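Chitin deacetylase 1 (Bombyx mori, PDB 5ZNT) removes N-acetyl groups from chitin by zinc-dependent hydrolysis, giving chitosan and acetate, as a secreted enzyme of the carbohydrate esterase 4 family. Local coordinates at residues 62-67 with 283-288; 256-261 with 295-300; 364-367 with 371-374. All blocks are in the same frame, centred on the assembly; numbering follows the deposited sequence. Where two conformers were deposited one is given.

Contact 1 of 3, residues 62-67 with 283-288; sequences GKRKNP and AFLYWI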
ATOM      1  N   GLY A  62       9.764  -9.447  14.747  1.00 37.47           N
ATOM      2  CA  GLY A  62      10.818  -8.728  15.438  1.00 36.86           C
ATOM      3  C   GLY A  62      12.206  -9.299  15.249  1.00 33.82           C
ATOM      4  O   GLY A  62      13.160  -8.765  15.820  1.00 45.17           O
ATOM      5  N   LYS A  63      12.347 -10.364  14.463  1.00 37.11           N
ATOM      6  CA  LYS A  63      13.635 -10.964  14.144  1.00 36.85           C
ATOM      7  C   LYS A  63      14.082 -10.737  12.705  1.00 42.23           C
ATOM      8  O   LYS A  63      15.226 -11.063  12.376  1.00 42.39           O
ATOM      9  CB  LYS A  63      13.595 -12.477  14.391  1.00 39.31           C
ATOM     10  CG  LYS A  63      12.953 -12.881  15.707  1.00 51.73           C
ATOM     11  CD  LYS A  63      13.930 -13.623  16.604  1.00 59.21           C
ATOM     12  CE  LYS A  63      13.197 -14.330  17.736  1.00 56.45           C
ATOM     13  NZ  LYS A  63      12.367 -15.450  17.218  1.00 57.84           N
ATOM     14  N   ARG A  64      13.210 -10.244  11.828  1.00 29.51           N
ATOM     15  CA  ARG A  64      13.564  -9.979  10.436  1.00 25.49           C
ATOM     16  C   ARG A  64      13.919  -8.501  10.342  1.00 26.75           C
ATOM     17  O   ARG A  64      13.077  -7.642  10.615  1.00 23.50           O
ATOM     18  CB  ARG A  64      12.412 -10.351   9.499  1.00 25.76           C
ATOM     19  CG  ARG A  64      11.997 -11.824   9.636  1.00 25.47           C
ATOM     20  CD  ARG A  64      10.905 -12.293   8.666  1.00 18.80           C
ATOM     21  NE  ARG A  64      11.005 -13.746   8.512  1.00 21.47           N
ATOM     22  CZ  ARG A  64      10.248 -14.635   9.143  1.00 23.45           C
ATOM     23  NH1 ARG A  64       9.249 -14.234   9.947  1.00 27.15           N
ATOM     24  NH2 ARG A  64      10.479 -15.931   8.941  1.00 23.22           N
ATOM     25  N   LYS A  65      15.178  -8.206  10.008  1.00 21.39           N
ATOM     26  CA  LYS A  65      15.697  -6.845  10.065  1.00 23.94           C
ATOM     27  C   LYS A  65      16.267  -6.446   8.716  1.00 19.80           C
ATOM     28  O   LYS A  65      16.901  -7.258   8.044  1.00 24.53           O
ATOM     29  CB  LYS A  65      16.812  -6.700  11.116  1.00 26.61           C
ATOM     30  CG  LYS A  65      16.520  -7.343  12.443  1.00 35.16           C
ATOM     31  CD  LYS A  65      15.922  -6.356  13.405  1.00 33.91           C
ATOM     32  CE  LYS A  65      15.895  -6.934  14.818  1.00 28.78           C
ATOM     33  NZ  LYS A  65      14.967  -6.144  15.626  1.00 28.93           N
ATOM     34  N   ASN A  66      16.049  -5.187   8.344  1.00 21.13           N
ATOM     35  CA  ASN A  66      16.667  -4.587   7.167  1.00 19.82           C
ATOM     36  C   ASN A  66      18.160  -4.360   7.422  1.00 26.47           C
ATOM     37  O   ASN A  66      18.623  -4.489   8.551  1.00 21.37           O
ATOM     38  CB  ASN A  66      15.985  -3.265   6.849  1.00 21.86           C
ATOM     39  CG  ASN A  66      14.654  -3.457   6.157  1.00 21.28           C
ATOM     40  OD1 ASN A  66      14.492  -4.374   5.352  1.00 19.90           O
ATOM     41  ND2 ASN A  66      13.710  -2.585   6.451  1.00 17.96           N
ATOM     42  N   PRO A  67      18.934  -3.998   6.390  1.00 27.83           N
ATOM     43  CA  PRO A  67      20.384  -3.789   6.602  1.00 26.87           C
ATOM     44  C   PRO A  67      20.713  -2.670   7.576  1.00 32.18           C
ATOM     45  O   PRO A  67      21.862  -2.601   8.033  1.00 29.08           O
ATOM     46  CB  PRO A  67      20.905  -3.471   5.194  1.00 25.59           C
ATOM     47  CG  PRO A  67      19.928  -4.142   4.269  1.00 21.97           C
ATOM     48  CD  PRO A  67      18.587  -3.975   4.959  1.00 21.09           C
ATOM     49  N   ALA A 283       6.864 -20.655   1.689  1.00 25.63           N
ATOM     50  CA  ALA A 283       7.755 -20.206   0.626  1.00 26.17           C
ATOM     51  C   ALA A 283       8.064 -18.719   0.753  1.00 25.24           C
ATOM     52  O   ALA A 283       9.196 -18.287   0.503  1.00 23.71           O
ATOM     53  CB  ALA A 283       7.137 -20.519  -0.740  1.00 25.27           C
ATOM     54  N   PHE A 284       7.076 -17.920   1.146  1.00 22.96           N
ATOM     55  CA  PHE A 284       7.286 -16.483   1.268  1.00 22.81           C
ATOM     56  C   PHE A 284       8.300 -16.177   2.367  1.00 22.24           C
ATOM     57  O   PHE A 284       9.204 -15.353   2.186  1.00 23.86           O
ATOM     58  CB  PHE A 284       5.949 -15.799   1.568  1.00 22.54           C
ATOM     59  CG  PHE A 284       6.025 -14.300   1.655  1.00 21.92           C
ATOM     60  CD1 PHE A 284       6.716 -13.565   0.702  1.00 24.52           C
ATOM     61  CD2 PHE A 284       5.391 -13.630   2.680  1.00 24.69           C
ATOM     62  CE1 PHE A 284       6.780 -12.173   0.778  1.00 28.21           C
ATOM     63  CE2 PHE A 284       5.443 -12.236   2.766  1.00 27.90           C
ATOM     64  CZ  PHE A 284       6.140 -11.510   1.808  1.00 29.34           C
ATOM     65  N   LEU A 285       8.134 -16.798   3.530  1.00 22.03           N
ATOM     66  CA  LEU A 285       9.062 -16.564   4.627  1.00 23.48           C
ATOM     67  C   LEU A 285      10.459 -17.089   4.289  1.00 25.25           C
ATOM     68  O   LEU A 285      11.464 -16.423   4.577  1.00 26.03           O
ATOM     69  CB  LEU A 285       8.520 -17.207   5.897  1.00 24.08           C
ATOM     70  CG  LEU A 285       7.199 -16.574   6.348  1.00 29.26           C
ATOM     71  CD1 LEU A 285       6.727 -17.152   7.662  1.00 25.37           C
ATOM     72  CD2 LEU A 285       7.346 -15.042   6.437  1.00 26.26           C
ATOM     73  N   TYR A 286      10.543 -18.273   3.681  1.00 22.12           N
ATOM     74  CA  TYR A 286      11.836 -18.769   3.223  1.00 25.30           C
ATOM     75  C   TYR A 286      12.509 -17.743   2.322  1.00 30.16           C
ATOM     76  O   TYR A 286      13.693 -17.415   2.500  1.00 23.79           O
ATOM     77  CB  TYR A 286      11.655 -20.097   2.490  1.00 28.34           C
ATOM     78  CG  TYR A 286      12.960 -20.733   2.080  1.00 29.20           C
ATOM     79  CD1 TYR A 286      13.626 -20.312   0.936  1.00 30.42           C
ATOM     80  CD2 TYR A 286      13.525 -21.750   2.837  1.00 28.50           C
ATOM     81  CE1 TYR A 286      14.830 -20.878   0.557  1.00 35.74           C
ATOM     82  CE2 TYR A 286      14.730 -22.334   2.463  1.00 32.68           C
ATOM     83  CZ  TYR A 286      15.380 -21.888   1.327  1.00 35.42           C
ATOM     84  OH  TYR A 286      16.587 -22.455   0.943  1.00 37.53           O
ATOM     85  N   TRP A 287      11.758 -17.219   1.351  1.00 25.69           N
ATOM     86  CA  TRP A 287      12.288 -16.220   0.432  1.00 24.13           C
ATOM     87  C   TRP A 287      12.755 -14.969   1.169  1.00 24.62           C
ATOM     88  O   TRP A 287      13.871 -14.478   0.937  1.00 25.26           O
ATOM     89  CB  TRP A 287      11.224 -15.870  -0.611  1.00 24.08           C
ATOM     90  CG  TRP A 287      11.691 -14.858  -1.590  1.00 21.56           C
ATOM     91  CD1 TRP A 287      12.506 -15.083  -2.677  1.00 20.89           C
ATOM     92  CD2 TRP A 287      11.393 -13.451  -1.596  1.00 23.30           C
ATOM     93  NE1 TRP A 287      12.733 -13.908  -3.342  1.00 20.14           N
ATOM     94  CE2 TRP A 287      12.062 -12.893  -2.706  1.00 21.60           C
ATOM     95  CE3 TRP A 287      10.629 -12.608  -0.766  1.00 22.39           C
ATOM     96  CZ2 TRP A 287      11.992 -11.542  -3.019  1.00 21.18           C
ATOM     97  CZ3 TRP A 287      10.561 -11.263  -1.082  1.00 20.79           C
ATOM     98  CH2 TRP A 287      11.251 -10.741  -2.193  1.00 20.45           C
ATOM     99  N   ILE A 288      11.897 -14.406   2.026  1.00 20.63           N
ATOM    100  CA  ILE A 288      12.262 -13.219   2.800  1.00 21.46           C
ATOM    101  C   ILE A 288      13.561 -13.456   3.563  1.00 23.57           C
ATOM    102  O   ILE A 288      14.465 -12.613   3.567  1.00 22.44           O
ATOM    103  CB  ILE A 288      11.140 -12.835   3.783  1.00 21.73           C
ATOM    104  CG1 ILE A 288       9.938 -12.258   3.050  1.00 26.59           C
ATOM    105  CG2 ILE A 288      11.650 -11.817   4.777  1.00 26.73           C
ATOM    106  CD1 ILE A 288       8.755 -12.001   4.009  1.00 28.53           C
TER
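Arg-64 lays its guanidinium group against Leu-285, whose CD2 methyl sits over the centre of one face, 4.0 Å from CZ of Arg-64. The same leucine also borders the far end of the arginine, with its CB 3.8 Å from Arg-64 NH2. Nearer the backbone, the aliphatic part of the arginine crosses Ile-288 at about a right angle, and Arg-64 CD meets Ile-288 CG2 at 4.0 Å. Arginine suits this place because its methylenes and flat face can pack on greasy side chains while its N-H groups point to polar partners. From CG to NE the chain runs extended, and the last turn about CD-NE (chi4 99°) sets the guanidinium roughly across the line of the methylenes, presenting its face to the leucine. On the helix, Leu-285 and Ile-288 stand three residues apart, close to one turn, and offer adjoining hydrocarbon patches.

The contact packs the loop between helix 53-59 and strand 75-78 on helix 278-294, in the catalytic part of the protein, which in the carbohydrate esterase 4 family is a distorted (beta/alpha) barrel. No hydrogen bond joins the two segments themselves, and the polar end of Arg-64 is held from just beyond them. NE forms a salt bridge with Asp-289, the next residue along the helix, and NH1 bonds to the carbonyl of Ile-59. A leucine in place of the arginine would probably leave the Asp-289 carboxylate without this charge partner and the Ile-59 carbonyl without this donor.

Further out, Arg-64 is paired through its backbone with Ile-72. Gly-62 takes a positive phi (76°) that favours glycine, and its O accepts a bond from Lys-65 NZ at 3.2 Å.

Contact 2 of 3, residues 256-261 with 295-300; sequences RHYEQN and HNDVYF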
ATOM      1  N   ARG A 256      14.096  -9.060 -11.905  1.00 26.82           N
ATOM      2  CA  ARG A 256      13.658  -8.077 -12.892  1.00 26.97           C
ATOM      3  C   ARG A 256      13.888  -6.658 -12.386  1.00 29.31           C
ATOM      4  O   ARG A 256      14.350  -5.786 -13.130  1.00 29.27           O
ATOM      5  CB  ARG A 256      12.172  -8.289 -13.235  1.00 26.41           C
ATOM      6  CG  ARG A 256      11.858  -9.481 -14.169  1.00 29.97           C
ATOM      7  CD  ARG A 256      10.387  -9.463 -14.639  1.00 25.46           C
ATOM      8  NE  ARG A 256       9.981  -8.113 -15.024  1.00 25.51           N
ATOM      9  CZ  ARG A 256       9.133  -7.354 -14.333  1.00 28.22           C
ATOM     10  NH1 ARG A 256       8.573  -7.816 -13.212  1.00 22.86           N
ATOM     11  NH2 ARG A 256       8.864  -6.122 -14.758  1.00 25.47           N
ATOM     12  N   HIS A 257      13.583  -6.403 -11.110  1.00 23.05           N
ATOM     13  CA  HIS A 257      13.801  -5.066 -10.576  1.00 22.18           C
ATOM     14  C   HIS A 257      15.274  -4.845 -10.232  1.00 23.73           C
ATOM     15  O   HIS A 257      15.872  -3.832 -10.617  1.00 25.29           O
ATOM     16  CB  HIS A 257      12.922  -4.853  -9.336  1.00 23.70           C
ATOM     17  CG  HIS A 257      11.463  -4.698  -9.648  1.00 21.94           C
ATOM     18  ND1 HIS A 257      10.756  -3.556  -9.336  1.00 21.90           N
ATOM     19  CD2 HIS A 257      10.583  -5.536 -10.245  1.00 22.51           C
ATOM     20  CE1 HIS A 257       9.504  -3.690  -9.745  1.00 21.63           C
ATOM     21  NE2 HIS A 257       9.368  -4.886 -10.289  1.00 20.44           N
ATOM     22  N   TYR A 258      15.862  -5.792  -9.496  1.00 22.90           N
ATOM     23  CA  TYR A 258      17.204  -5.608  -8.955  1.00 27.06           C
ATOM     24  C   TYR A 258      18.250  -5.488 -10.057  1.00 30.32           C
ATOM     25  O   TYR A 258      19.220  -4.737  -9.901  1.00 28.34           O
ATOM     26  CB  TYR A 258      17.538  -6.774  -8.038  1.00 25.24           C
ATOM     27  CG  TYR A 258      18.856  -6.687  -7.309  1.00 27.13           C
ATOM     28  CD1 TYR A 258      18.995  -5.889  -6.184  1.00 29.63           C
ATOM     29  CD2 TYR A 258      19.951  -7.447  -7.724  1.00 32.09           C
ATOM     30  CE1 TYR A 258      20.190  -5.827  -5.491  1.00 30.57           C
ATOM     31  CE2 TYR A 258      21.168  -7.389  -7.045  1.00 31.06           C
ATOM     32  CZ  TYR A 258      21.277  -6.575  -5.932  1.00 34.77           C
ATOM     33  OH  TYR A 258      22.448  -6.501  -5.230  1.00 30.32           O
ATOM     34  N   GLU A 259      18.066  -6.203 -11.170  1.00 29.44           N
ATOM     35  CA  GLU A 259      19.028  -6.199 -12.266  1.00 35.10           C
ATOM     36  C   GLU A 259      18.749  -5.117 -13.300  1.00 34.64           C
ATOM     37  O   GLU A 259      19.522  -4.992 -14.252  1.00 31.05           O
ATOM     38  CB  GLU A 259      19.066  -7.563 -12.980  1.00 27.50           C
ATOM     39  CG  GLU A 259      19.143  -8.809 -12.085  1.00 35.43           C
ATOM     40  CD  GLU A 259      20.529  -9.125 -11.537  1.00 57.35           C
ATOM     41  OE1 GLU A 259      21.394  -8.220 -11.519  1.00 60.18           O
ATOM     42  OE2 GLU A 259      20.741 -10.283 -11.085  1.00 59.28           O
ATOM     43  N   GLN A 260      17.675  -4.337 -13.156  1.00 28.38           N
ATOM     44  CA  GLN A 260      17.437  -3.256 -14.116  1.00 26.23           C
ATOM     45  C   GLN A 260      17.558  -1.896 -13.444  1.00 30.90           C
ATOM     46  O   GLN A 260      18.665  -1.458 -13.122  1.00 30.37           O
ATOM     47  CB  GLN A 260      16.072  -3.415 -14.799  1.00 26.40           C
ATOM     48  CG  GLN A 260      15.986  -4.709 -15.619  1.00 25.33           C
ATOM     49  CD  GLN A 260      14.722  -4.857 -16.440  1.00 37.80           C
ATOM     50  OE1 GLN A 260      14.595  -4.271 -17.523  1.00 35.51           O
ATOM     51  NE2 GLN A 260      13.783  -5.676 -15.950  1.00 32.87           N
ATOM     52  N   ASN A 261      16.441  -1.204 -13.217  1.00 24.33           N
ATOM     53  CA  ASN A 261      16.491   0.138 -12.656  1.00 26.26           C
ATOM     54  C   ASN A 261      16.218   0.174 -11.152  1.00 23.85           C
ATOM     55  O   ASN A 261      16.083   1.264 -10.584  1.00 25.38           O
ATOM     56  CB  ASN A 261      15.502   1.047 -13.392  1.00 26.50           C
ATOM     57  CG  ASN A 261      14.066   0.582 -13.241  1.00 26.74           C
ATOM     58  OD1 ASN A 261      13.813  -0.534 -12.777  1.00 27.79           O
ATOM     59  ND2 ASN A 261      13.118   1.419 -13.656  1.00 25.68           N
ATOM     60  N   HIS A 295      21.500 -10.142   1.098  1.00 23.08           N
ATOM     61  CA  HIS A 295      21.528  -8.814   0.501  1.00 26.04           C
ATOM     62  C   HIS A 295      21.720  -7.759   1.569  1.00 28.30           C
ATOM     63  O   HIS A 295      20.867  -7.595   2.456  1.00 25.96           O
ATOM     64  CB  HIS A 295      20.240  -8.525  -0.282  1.00 25.15           C
ATOM     65  CG  HIS A 295      20.224  -9.146  -1.636  1.00 24.39           C
ATOM     66  ND1 HIS A 295      20.670  -8.480  -2.754  1.00 23.07           N
ATOM     67  CD2 HIS A 295      19.858 -10.385  -2.049  1.00 25.80           C
ATOM     68  CE1 HIS A 295      20.564  -9.276  -3.806  1.00 24.71           C
ATOM     69  NE2 HIS A 295      20.085 -10.440  -3.405  1.00 27.64           N
ATOM     70  N   ASN A 296      22.824  -7.029   1.476  1.00 24.73           N
ATOM     71  CA  ASN A 296      22.990  -5.838   2.288  0.50 26.15           C
ATOM     72  C   ASN A 296      22.367  -4.615   1.636  1.00 23.93           C
ATOM     73  O   ASN A 296      22.427  -3.526   2.210  1.00 24.72           O
ATOM     74  CB  ASN A 296      24.480  -5.584   2.592  0.50 29.22           C
ATOM     75  CG  ASN A 296      25.322  -5.333   1.344  0.50 31.78           C
ATOM     76  OD1 ASN A 296      24.807  -5.083   0.254  0.50 30.48           O
ATOM     77  ND2 ASN A 296      26.647  -5.392   1.514  0.50 40.36           N
ATOM     78  N   ASP A 297      21.743  -4.778   0.461  1.00 22.95           N
ATOM     79  CA  ASP A 297      21.244  -3.658  -0.329  1.00 25.46           C
ATOM     80  C   ASP A 297      19.745  -3.760  -0.624  1.00 23.94           C
ATOM     81  O   ASP A 297      19.266  -3.127  -1.570  1.00 25.00           O
ATOM     82  CB  ASP A 297      22.036  -3.551  -1.642  1.00 23.60           C
ATOM     83  CG  ASP A 297      22.042  -4.849  -2.431  1.00 30.26           C
ATOM     84  OD1 ASP A 297      21.487  -5.859  -1.939  1.00 27.81           O
ATOM     85  OD2 ASP A 297      22.609  -4.876  -3.550  1.00 32.13           O
ATOM     86  N   VAL A 298      18.998  -4.532   0.168  1.00 23.93           N
ATOM     87  CA  VAL A 298      17.558  -4.722  -0.018  1.00 23.29           C
ATOM     88  C   VAL A 298      16.859  -4.292   1.272  1.00 22.21           C
ATOM     89  O   VAL A 298      17.224  -4.756   2.358  1.00 22.59           O
ATOM     90  CB  VAL A 298      17.217  -6.184  -0.372  1.00 22.82           C
ATOM     91  CG1 VAL A 298      15.687  -6.443  -0.301  1.00 20.66           C
ATOM     92  CG2 VAL A 298      17.747  -6.551  -1.768  1.00 22.54           C
ATOM     93  N   TYR A 299      15.865  -3.414   1.153  1.00 19.04           N
ATOM     94  CA  TYR A 299      15.100  -2.907   2.296  1.00 18.49           C
ATOM     95  C   TYR A 299      13.606  -3.157   2.084  1.00 23.03           C
ATOM     96  O   TYR A 299      13.049  -2.754   1.058  1.00 20.90           O
ATOM     97  CB  TYR A 299      15.306  -1.403   2.484  1.00 17.08           C
ATOM     98  CG  TYR A 299      16.611  -1.021   3.133  1.00 22.10           C
ATOM     99  CD1 TYR A 299      17.811  -1.074   2.414  1.00 21.87           C
ATOM    100  CD2 TYR A 299      16.648  -0.584   4.455  1.00 21.53           C
ATOM    101  CE1 TYR A 299      19.024  -0.705   3.008  1.00 24.49           C
ATOM    102  CE2 TYR A 299      17.846  -0.212   5.052  1.00 24.86           C
ATOM    103  CZ  TYR A 299      19.024  -0.277   4.321  1.00 27.24           C
ATOM    104  OH  TYR A 299      20.200   0.100   4.922  1.00 27.67           O
ATOM    105  N   PHE A 300      12.964  -3.784   3.073  1.00 21.22           N
ATOM    106  CA  PHE A 300      11.503  -3.898   3.122  1.00 19.98           C
ATOM    107  C   PHE A 300      10.979  -2.697   3.888  1.00 19.62           C
ATOM    108  O   PHE A 300      11.194  -2.588   5.101  1.00 20.98           O
ATOM    109  CB  PHE A 300      11.088  -5.201   3.800  1.00 18.80           C
ATOM    110  CG  PHE A 300      11.491  -6.430   3.038  1.00 19.45           C
ATOM    111  CD1 PHE A 300      12.785  -6.918   3.125  1.00 15.95           C
ATOM    112  CD2 PHE A 300      10.576  -7.099   2.232  1.00 22.08           C
ATOM    113  CE1 PHE A 300      13.167  -8.045   2.414  1.00 21.22           C
ATOM    114  CE2 PHE A 300      10.948  -8.249   1.538  1.00 21.88           C
ATOM    115  CZ  PHE A 300      12.245  -8.708   1.617  1.00 20.97           C
TER
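Tyr-258, in the last turn of helix 243-258, reaches His-295 and Asp-297 across a wide backbone gap, the nearest CA atoms being those of Tyr-258 and Val-298, 9.0 Å apart. A long, rigid side chain suits such a gap, and with CG anti to the backbone N (chi1 -176°) the ring projects toward the turn that precedes strand 298-300.

His-295 comes over one face of the phenol in a T-shaped (edge-to-face) pair, the planes at 86° and His-295 CE1 3.5 Å from Tyr-258 CZ. At the rim of the phenol, near its plane, Tyr-258 OH donates a hydrogen bond to Asp-297 OD2. The bond as modelled is very short and its length doubtful. The other carboxylate oxygen serves the histidine: His-295 ND1 donates to the syn lone pair of Asp-297 OD1 at 2.9 Å, with the acceptor lying in the imidazole plane. As modelled, each oxygen of the buried aspartate faces a donor, and its bond to ND1 helps fix how the imidazole is turned toward the tyrosine.

This is structural packing away from the zinc site, joining the end of helix 243-258 to the turn into strand 298-300, which runs parallel to strand 38-45 in the core sheet. Asp-297 and Tyr-299 bond through their backbones to Gln-38 of that strand, and Val-298 packs on its Ile-40 and on Ile-291 of helix 278-294.

Contact 3 of 3, residues 364-367 with 371-374; sequences PVNY and NDPT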
ATOM      1  N   PRO A 364     -18.466   4.057  20.903  1.00 22.41           N
ATOM      2  CA  PRO A 364     -19.313   5.151  20.417  1.00 19.97           C
ATOM      3  C   PRO A 364     -20.775   4.725  20.490  1.00 19.17           C
ATOM      4  O   PRO A 364     -21.080   3.554  20.709  1.00 22.39           O
ATOM      5  CB  PRO A 364     -18.841   5.318  18.966  1.00 18.22           C
ATOM      6  CG  PRO A 364     -18.545   3.849  18.550  1.00 18.58           C
ATOM      7  CD  PRO A 364     -17.942   3.213  19.808  1.00 17.68           C
ATOM      8  N   VAL A 365     -21.696   5.675  20.267  1.00 16.48           N
ATOM      9  CA  VAL A 365     -23.117   5.324  20.391  1.00 17.07           C
ATOM     10  C   VAL A 365     -23.677   4.629  19.153  1.00 25.12           C
ATOM     11  O   VAL A 365     -24.725   3.976  19.242  1.00 24.46           O
ATOM     12  CB  VAL A 365     -24.007   6.544  20.723  1.00 26.43           C
ATOM     13  CG1 VAL A 365     -23.521   7.238  22.021  1.00 24.85           C
ATOM     14  CG2 VAL A 365     -24.085   7.520  19.595  1.00 21.54           C
ATOM     15  N   ASN A 366     -22.997   4.742  18.013  1.00 20.61           N
ATOM     16  CA  ASN A 366     -23.464   4.319  16.698  1.00 22.33           C
ATOM     17  C   ASN A 366     -22.320   3.577  16.002  1.00 21.23           C
ATOM     18  O   ASN A 366     -21.152   3.903  16.220  1.00 18.37           O
ATOM     19  CB  ASN A 366     -23.877   5.610  15.922  1.00 23.20           C
ATOM     20  CG  ASN A 366     -24.562   5.347  14.620  1.00 33.80           C
ATOM     21  OD1 ASN A 366     -25.434   4.489  14.516  1.00 39.31           O
ATOM     22  ND2 ASN A 366     -24.162   6.092  13.589  1.00 30.42           N
ATOM     23  N   TYR A 367     -22.631   2.605  15.150  1.00 20.65           N
ATOM     24  CA  TYR A 367     -21.582   1.982  14.331  1.00 18.61           C
ATOM     25  C   TYR A 367     -21.083   2.953  13.251  1.00 15.52           C
ATOM     26  O   TYR A 367     -21.883   3.400  12.419  1.00 19.21           O
ATOM     27  CB  TYR A 367     -22.108   0.713  13.675  1.00 19.69           C
ATOM     28  CG  TYR A 367     -21.072   0.028  12.840  1.00 20.58           C
ATOM     29  CD1 TYR A 367     -19.892  -0.437  13.413  1.00 19.19           C
ATOM     30  CD2 TYR A 367     -21.277  -0.169  11.492  1.00 24.25           C
ATOM     31  CE1 TYR A 367     -18.932  -1.072  12.652  1.00 22.50           C
ATOM     32  CE2 TYR A 367     -20.329  -0.822  10.721  1.00 22.87           C
ATOM     33  CZ  TYR A 367     -19.169  -1.253  11.304  1.00 22.15           C
ATOM     34  OH  TYR A 367     -18.232  -1.872  10.519  1.00 23.71           O
ATOM     35  N   ASN A 371     -22.012   8.086   6.529  1.00 18.59           N
ATOM     36  CA  ASN A 371     -22.595   9.357   6.953  1.00 15.15           C
ATOM     37  C   ASN A 371     -22.270   9.710   8.402  1.00 23.46           C
ATOM     38  O   ASN A 371     -22.645  10.787   8.855  1.00 23.56           O
ATOM     39  CB  ASN A 371     -24.109   9.343   6.770  1.00 19.65           C
ATOM     40  CG  ASN A 371     -24.518   9.311   5.302  1.00 26.62           C
ATOM     41  OD1 ASN A 371     -23.755   9.729   4.430  1.00 27.38           O
ATOM     42  ND2 ASN A 371     -25.717   8.822   5.027  1.00 26.77           N
ATOM     43  N   ASP A 372     -21.596   8.833   9.140  1.00 16.14           N
ATOM     44  CA  ASP A 372     -21.250   9.096  10.538  1.00 14.86           C
ATOM     45  C   ASP A 372     -19.958   8.355  10.863  1.00 15.14           C
ATOM     46  O   ASP A 372     -19.950   7.351  11.587  1.00 17.77           O
ATOM     47  CB  ASP A 372     -22.390   8.672  11.462  1.00 14.04           C
ATOM     48  CG  ASP A 372     -22.154   9.059  12.900  1.00 21.46           C
ATOM     49  OD1 ASP A 372     -21.201   9.827  13.176  1.00 19.41           O
ATOM     50  OD2 ASP A 372     -22.892   8.563  13.761  1.00 21.14           O
ATOM     51  N   PRO A 373     -18.829   8.834  10.345  1.00 18.79           N
ATOM     52  CA  PRO A 373     -17.574   8.099  10.565  1.00 18.15           C
ATOM     53  C   PRO A 373     -17.076   8.154  12.006  1.00 19.27           C
ATOM     54  O   PRO A 373     -16.273   7.291  12.392  1.00 17.40           O
ATOM     55  CB  PRO A 373     -16.588   8.769   9.582  1.00 19.17           C
ATOM     56  CG  PRO A 373     -17.175  10.123   9.289  1.00 18.92           C
ATOM     57  CD  PRO A 373     -18.683   9.941   9.378  1.00 16.72           C
ATOM     58  N   THR A 374     -17.511   9.133  12.821  1.00 16.36           N
ATOM     59  CA  THR A 374     -17.106   9.119  14.229  1.00 18.99           C
ATOM     60  C   THR A 374     -17.976   8.205  15.070  1.00 18.52           C
ATOM     61  O   THR A 374     -17.593   7.882  16.210  1.00 18.92           O
ATOM     62  CB  THR A 374     -17.146  10.522  14.847  1.00 18.27           C
ATOM     63  OG1 THR A 374     -18.490  11.001  14.851  1.00 18.27           O
ATOM     64  CG2 THR A 374     -16.277  11.494  14.060  1.00 16.60           C
TER
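The amide of Asn-366 and the carboxylate of Asp-372 meet with their planes only 20° apart, one N-H of the amide being directed at a carboxylate oxygen. Asn-366 ND2 donates to Asp-372 OD2 at 2.8 Å, with an N-H...O angle of 151°. The donor arrives on the anti side of that oxygen, 24° out of the carboxylate plane. Tyr-367 points its CB away from 371-374, and its ring stacks on His-80.

Both polar side chains have CG anti to the backbone N, which extends them toward each other across the turn. An asparagine suits the first position because its NH2 can serve a carboxylate without adding a second charge. Asp-372 OD2 also accepts from the backbone N of Gly-377, so two donors grip this buried oxygen and tie the following residues to the same point. At the outer ends of the two segments, Pro-364 CB lies 4.0 Å from Thr-374 O, a carbonyl that takes a hydrogen bond from Lys-133.

This is local packing within the chain after strand 355-359, the side chain of Tyr-367 being about 10 Å from that of the zinc ligand His-105. Pro-364 and Tyr-367 rest on Leu-345 of strand 341-345, and Pro-373 and Thr-374 pack on Val-129 of helix 117-134.

In the fold
From the N terminus, the chain enters contact 1 at 62-67, after helix 53-59, and closes it over 200 residues later at helix 278-294. Contact 2 opens inside that span, at the end of helix 243-258, and closes just beyond it at 295-300, so the two cross. They also touch: Asn-66 OD1 probably accepts a hydrogen bond from Phe-300 N at 2.8 Å, linking the loop to strand 298-300. Contact 1 thus ties that loop to helix 278-294, and contact 2 the end of helix 243-258 to the turn before the strand. Contact 3 follows in series, a short local closure about 27 Å from contact 1 at the nearest atoms and across the chain's centre from contact 2.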